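Local coordinates for protein prolyl-tRNA synthetase (Naegleria fowleri, PDB 6UYH) that probably charges tRNA(Pro) with proline in an ATP-dependent reaction, and is bound here to the inhibitor halofuginone and an ATP analogue, at residues I123-Y128 against A264-W269. Residues are numbered along the deposited sequence; the frame is centred on the assembly and turned at random.
Sequences IMYPSY and AYQNSW. With HFG (7-bromo-6-chloro-3-{3-[(2R,3S)-3-hydroxypiperidin-2-yl]-2-oxopropyl}quinazolin-4(3H)-one), chain D.
Gln266, on strand 261-272 of the class II aminoacyl-tRNA synthetase core, reaches across to helix 121-131 and sets its amide nitrogen on the ring of Tyr125. The segments run nearly antiparallel (151°) with their axes 12.5 Å apart, a gap that long side chains and one water must bridge. The extended chain of Gln266 carries NE2 over the centre of the Tyr125 ring, 3.3 Å above its plane; the nearest ring atom is CZ, 3.4 Å from NE2. Amide and ring planes are turned 61° to each other, so the amide stands steeply on the ring instead of stacking flat. Tyr128, one helical turn on, approaches the same nitrogen more loosely and obliquely, its CD2 4.1 Å from Gln266 NE2, while one face of its ring takes CD1 of Tyr125. Both phenol oxygens hydrogen-bond to His171, Tyr125 OH to ND1 and Tyr128 OH to the carbonyl oxygen.

Asn267 points its side chain away, toward helix 177-198, where ND2 bonds to Ala180 O and Glu183 OE1; its backbone oxygen faces the helix segment instead. There a water donates to Asn267 O (3.1 Å), accepts a bond from Gln266 NE2 (2.9 Å) and has a weak link to Tyr125 OH, so that it joins the Gln266 amide and the Asn267 carbonyl firmly and the Tyr125 hydroxyl only weakly, with no direct hydrogen bond between the segments.

At Ser268 the packing passes into the inhibitor pocket, of which Trp269 is also part. Glu121, at the start of helix 121-131, bonds both halofuginone and, weakly, Ser268 OG. CB of Ser268 touches both Tyr125 OH, at 3.9 Å, and C6' of the halofuginone piperidine ring, at 4.0 Å.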
ATOM      1  N   ILE A 123       5.260  18.493   1.035  1.00 16.85           N
ATOM      2  CA  ILE A 123       4.173  17.969   1.857  1.00 17.26           C
ATOM      3  C   ILE A 123       4.683  17.583   3.243  1.00 19.61           C
ATOM      4  O   ILE A 123       3.974  17.747   4.240  1.00 19.38           O
ATOM      5  CB  ILE A 123       3.532  16.759   1.145  1.00 17.31           C
ATOM      6  CG1 ILE A 123       2.951  17.189  -0.205  1.00 18.74           C
ATOM      7  CG2 ILE A 123       2.469  16.069   2.031  1.00 17.59           C
ATOM      8  CD1 ILE A 123       2.383  16.025  -1.030  1.00 16.66           C
ATOM      9  N   MET A 124       5.918  17.089   3.328  1.00 17.31           N
ATOM     10  CA  MET A 124       6.466  16.529   4.555  1.00 17.75           C
ATOM     11  C   MET A 124       7.343  17.487   5.346  1.00 22.72           C
ATOM     12  O   MET A 124       7.354  17.412   6.579  1.00 21.09           O
ATOM     13  CB  MET A 124       7.280  15.276   4.228  1.00 16.80           C
ATOM     14  CG  MET A 124       6.431  14.165   3.660  1.00 15.02           C
ATOM     15  SD  MET A 124       7.441  12.782   3.075  1.00 21.35           S
ATOM     16  CE  MET A 124       8.045  12.140   4.630  1.00 18.07           C
ATOM     17  N   TYR A 125       8.071  18.380   4.689  1.00 21.44           N
ATOM     18  CA  TYR A 125       9.126  19.076   5.417  1.00 19.36           C
ATOM     19  C   TYR A 125       8.609  20.151   6.374  1.00 20.01           C
ATOM     20  O   TYR A 125       9.294  20.434   7.364  1.00 23.47           O
ATOM     21  CB  TYR A 125      10.164  19.643   4.437  1.00 20.96           C
ATOM     22  CG  TYR A 125      10.961  18.555   3.730  1.00 22.63           C
ATOM     23  CD1 TYR A 125      10.858  17.220   4.135  1.00 25.46           C
ATOM     24  CD2 TYR A 125      11.793  18.847   2.653  1.00 24.03           C
ATOM     25  CE1 TYR A 125      11.571  16.220   3.496  1.00 20.35           C
ATOM     26  CE2 TYR A 125      12.513  17.846   1.998  1.00 21.92           C
ATOM     27  CZ  TYR A 125      12.393  16.536   2.425  1.00 21.46           C
ATOM     28  OH  TYR A 125      13.102  15.533   1.786  1.00 22.92           O
ATOM     29  N   PRO A 126       7.414  20.735   6.187  1.00 21.33           N
ATOM     30  CA  PRO A 126       6.875  21.562   7.283  1.00 26.32           C
ATOM     31  C   PRO A 126       6.664  20.772   8.565  1.00 24.89           C
ATOM     32  O   PRO A 126       6.903  21.303   9.657  1.00 24.99           O
ATOM     33  CB  PRO A 126       5.565  22.106   6.696  1.00 26.00           C
ATOM     34  CG  PRO A 126       5.838  22.178   5.228  1.00 24.19           C
ATOM     35  CD  PRO A 126       6.627  20.919   4.952  1.00 22.68           C
ATOM     36  N   SER A 127       6.254  19.503   8.462  1.00 21.10           N
ATOM     37  CA  SER A 127       6.148  18.652   9.648  1.00 23.36           C
ATOM     38  C   SER A 127       7.516  18.350  10.237  1.00 23.43           C
ATOM     39  O   SER A 127       7.673  18.296  11.464  1.00 24.25           O
ATOM     40  CB  SER A 127       5.432  17.347   9.293  1.00 22.16           C
ATOM     41  OG  SER A 127       4.086  17.601   8.965  1.00 22.80           O
ATOM     42  N   TYR A 128       8.514  18.119   9.380  1.00 16.70           N
ATOM     43  CA  TYR A 128       9.862  17.872   9.875  1.00 19.50           C
ATOM     44  C   TYR A 128      10.361  19.051  10.697  1.00 22.77           C
ATOM     45  O   TYR A 128      11.026  18.866  11.723  1.00 25.34           O
ATOM     46  CB  TYR A 128      10.808  17.596   8.698  1.00 19.08           C
ATOM     47  CG  TYR A 128      10.811  16.167   8.184  1.00 19.01           C
ATOM     48  CD1 TYR A 128       9.628  15.463   8.010  1.00 20.62           C
ATOM     49  CD2 TYR A 128      12.004  15.537   7.839  1.00 21.59           C
ATOM     50  CE1 TYR A 128       9.629  14.162   7.540  1.00 22.02           C
ATOM     51  CE2 TYR A 128      12.015  14.229   7.372  1.00 21.40           C
ATOM     52  CZ  TYR A 128      10.829  13.552   7.220  1.00 19.51           C
ATOM     53  OH  TYR A 128      10.827  12.254   6.751  1.00 17.67           O
ATOM     54  N   ALA A 264      19.434  20.839   9.914  1.00 30.67           N
ATOM     55  CA  ALA A 264      19.576  19.406   9.708  1.00 33.09           C
ATOM     56  C   ALA A 264      20.128  19.113   8.316  1.00 31.46           C
ATOM     57  O   ALA A 264      19.904  19.862   7.362  1.00 33.36           O
ATOM     58  CB  ALA A 264      18.227  18.695   9.883  1.00 30.72           C
ATOM     59  N   TYR A 265      20.858  18.009   8.212  1.00 28.53           N
ATOM     60  CA  TYR A 265      21.229  17.443   6.924  1.00 29.41           C
ATOM     61  C   TYR A 265      20.157  16.447   6.511  1.00 32.48           C
ATOM     62  O   TYR A 265      19.659  15.682   7.343  1.00 30.96           O
ATOM     63  CB  TYR A 265      22.592  16.762   7.008  1.00 27.18           C
ATOM     64  CG  TYR A 265      23.723  17.757   7.155  1.00 32.31           C
ATOM     65  CD1 TYR A 265      24.456  18.164   6.045  1.00 40.55           C
ATOM     66  CD2 TYR A 265      24.031  18.310   8.389  1.00 37.46           C
ATOM     67  CE1 TYR A 265      25.487  19.086   6.164  1.00 41.37           C
ATOM     68  CE2 TYR A 265      25.065  19.236   8.517  1.00 40.91           C
ATOM     69  CZ  TYR A 265      25.782  19.618   7.396  1.00 46.33           C
ATOM     70  OH  TYR A 265      26.805  20.532   7.503  1.00 55.33           O
ATOM     71  N   GLN A 266      19.775  16.477   5.233  1.00 25.56           N
ATOM     72  CA  GLN A 266      18.689  15.633   4.751  1.00 24.41           C
ATOM     73  C   GLN A 266      19.089  14.850   3.513  1.00 27.00           C
ATOM     74  O   GLN A 266      19.949  15.272   2.732  1.00 22.13           O
ATOM     75  CB  GLN A 266      17.438  16.435   4.409  1.00 24.27           C
ATOM     76  CG  GLN A 266      16.736  17.024   5.621  1.00 26.35           C
ATOM     77  CD  GLN A 266      15.637  17.971   5.212  1.00 28.16           C
ATOM     78  OE1 GLN A 266      15.879  19.163   5.013  1.00 27.15           O
ATOM     79  NE2 GLN A 266      14.422  17.445   5.058  1.00 23.63           N
ATOM     80  N   ASN A 267      18.432  13.702   3.352  1.00 23.07           N
ATOM     81  CA  ASN A 267      18.446  12.901   2.135  1.00 22.43           C
ATOM     82  C   ASN A 267      17.008  12.632   1.711  1.00 21.76           C
ATOM     83  O   ASN A 267      16.085  12.685   2.529  1.00 21.55           O
ATOM     84  CB  ASN A 267      19.124  11.539   2.331  1.00 20.41           C
ATOM     85  CG  ASN A 267      20.530  11.641   2.847  1.00 23.30           C
ATOM     86  OD1 ASN A 267      21.252  12.612   2.583  1.00 23.76           O
ATOM     87  ND2 ASN A 267      20.949  10.611   3.571  1.00 22.27           N
ATOM     88  N   SER A 268      16.827  12.296   0.433  1.00 22.26           N
ATOM     89  CA  SER A 268      15.602  11.627  -0.003  1.00 17.88           C
ATOM     90  C   SER A 268      15.955  10.637  -1.104  1.00 20.03           C
ATOM     91  O   SER A 268      16.994  10.750  -1.756  1.00 20.36           O
ATOM     92  CB  SER A 268      14.517  12.624  -0.466  1.00 20.86           C
ATOM     93  OG  SER A 268      14.894  13.290  -1.656  1.00 22.76           O
ATOM     94  N   TRP A 269      15.096   9.635  -1.292  1.00 19.02           N
ATOM     95  CA  TRP A 269      15.428   8.533  -2.184  1.00 19.61           C
ATOM     96  C   TRP A 269      14.133   7.856  -2.608  1.00 16.10           C
ATOM     97  O   TRP A 269      13.197   7.760  -1.814  1.00 17.43           O
ATOM     98  CB  TRP A 269      16.384   7.522  -1.515  1.00 21.32           C
ATOM     99  CG  TRP A 269      16.384   7.520   0.029  1.00 22.15           C
ATOM    100  CD1 TRP A 269      17.122   8.330   0.857  1.00 18.79           C
ATOM    101  CD2 TRP A 269      15.632   6.643   0.898  1.00 18.39           C
ATOM    102  NE1 TRP A 269      16.868   8.021   2.182  1.00 20.65           N
ATOM    103  CE2 TRP A 269      15.960   6.991   2.234  1.00 20.58           C
ATOM    104  CE3 TRP A 269      14.727   5.597   0.673  1.00 18.28           C
ATOM    105  CZ2 TRP A 269      15.408   6.336   3.341  1.00 21.13           C
ATOM    106  CZ3 TRP A 269      14.167   4.941   1.789  1.00 19.60           C
ATOM    107  CH2 TRP A 269      14.511   5.321   3.100  1.00 19.23           C
TER
HETATM  108  O4' HFG D 602      10.951  13.875  -6.931  1.00 20.28           O
HETATM  109  C21 HFG D 602      12.063  14.339  -7.070  1.00 24.81           C
HETATM  110  C3' HFG D 602      13.134  14.179  -6.016  1.00 20.55           C
HETATM  111  C2' HFG D 602      12.995  12.952  -5.105  1.00 20.83           C
HETATM  112  N1' HFG D 602      11.816  13.026  -4.233  1.00 17.42           N
HETATM  113  C6' HFG D 602      11.778  11.923  -3.266  1.00 16.82           C
HETATM  114  C5' HFG D 602      11.757  10.579  -3.943  1.00 18.02           C
HETATM  115  C4' HFG D 602      12.928  10.454  -4.922  1.00 17.85           C
HETATM  116  C39 HFG D 602      12.964  11.632  -5.878  1.00 16.99           C
HETATM  117  O7' HFG D 602      14.115  11.531  -6.722  1.00 18.66           O
HETATM  118  C1' HFG D 602      12.441  15.140  -8.326  1.00 20.25           C
HETATM  119  N3  HFG D 602      11.265  15.687  -8.999  1.00 19.80           N
HETATM  120  C4  HFG D 602      10.571  16.706  -8.361  1.00 16.95           C
HETATM  121  O11 HFG D 602      10.954  17.163  -7.299  1.00 22.03           O
HETATM  122  C10 HFG D 602       9.348  17.119  -9.063  1.00 22.33           C
HETATM  123  C5  HFG D 602       8.556  18.144  -8.548  1.00 20.51           C
HETATM  124  C2  HFG D 602      10.832  15.144 -10.178  1.00 22.25           C
HETATM  125  N1  HFG D 602       9.763  15.464 -10.814  1.00 23.99           N
HETATM  126  C9  HFG D 602       8.979  16.468 -10.243  1.00 23.05           C
HETATM  127  C8  HFG D 602       7.783  16.806 -10.874  1.00 22.26           C
HETATM  128  C7  HFG D 602       6.993  17.807 -10.332  1.00 23.39           C
HETATM  129 BR1  HFG D 602       5.326  18.167 -11.154  1.00 38.31          BR
HETATM  130  C6  HFG D 602       7.389  18.490  -9.201  1.00 21.53           C
HETATM  131 CL1  HFG D 602       6.468  19.834  -8.596  1.00 29.18          CL
HETATM  132  O   HOH W   1      14.470  14.624   4.264  1.00 22.28           O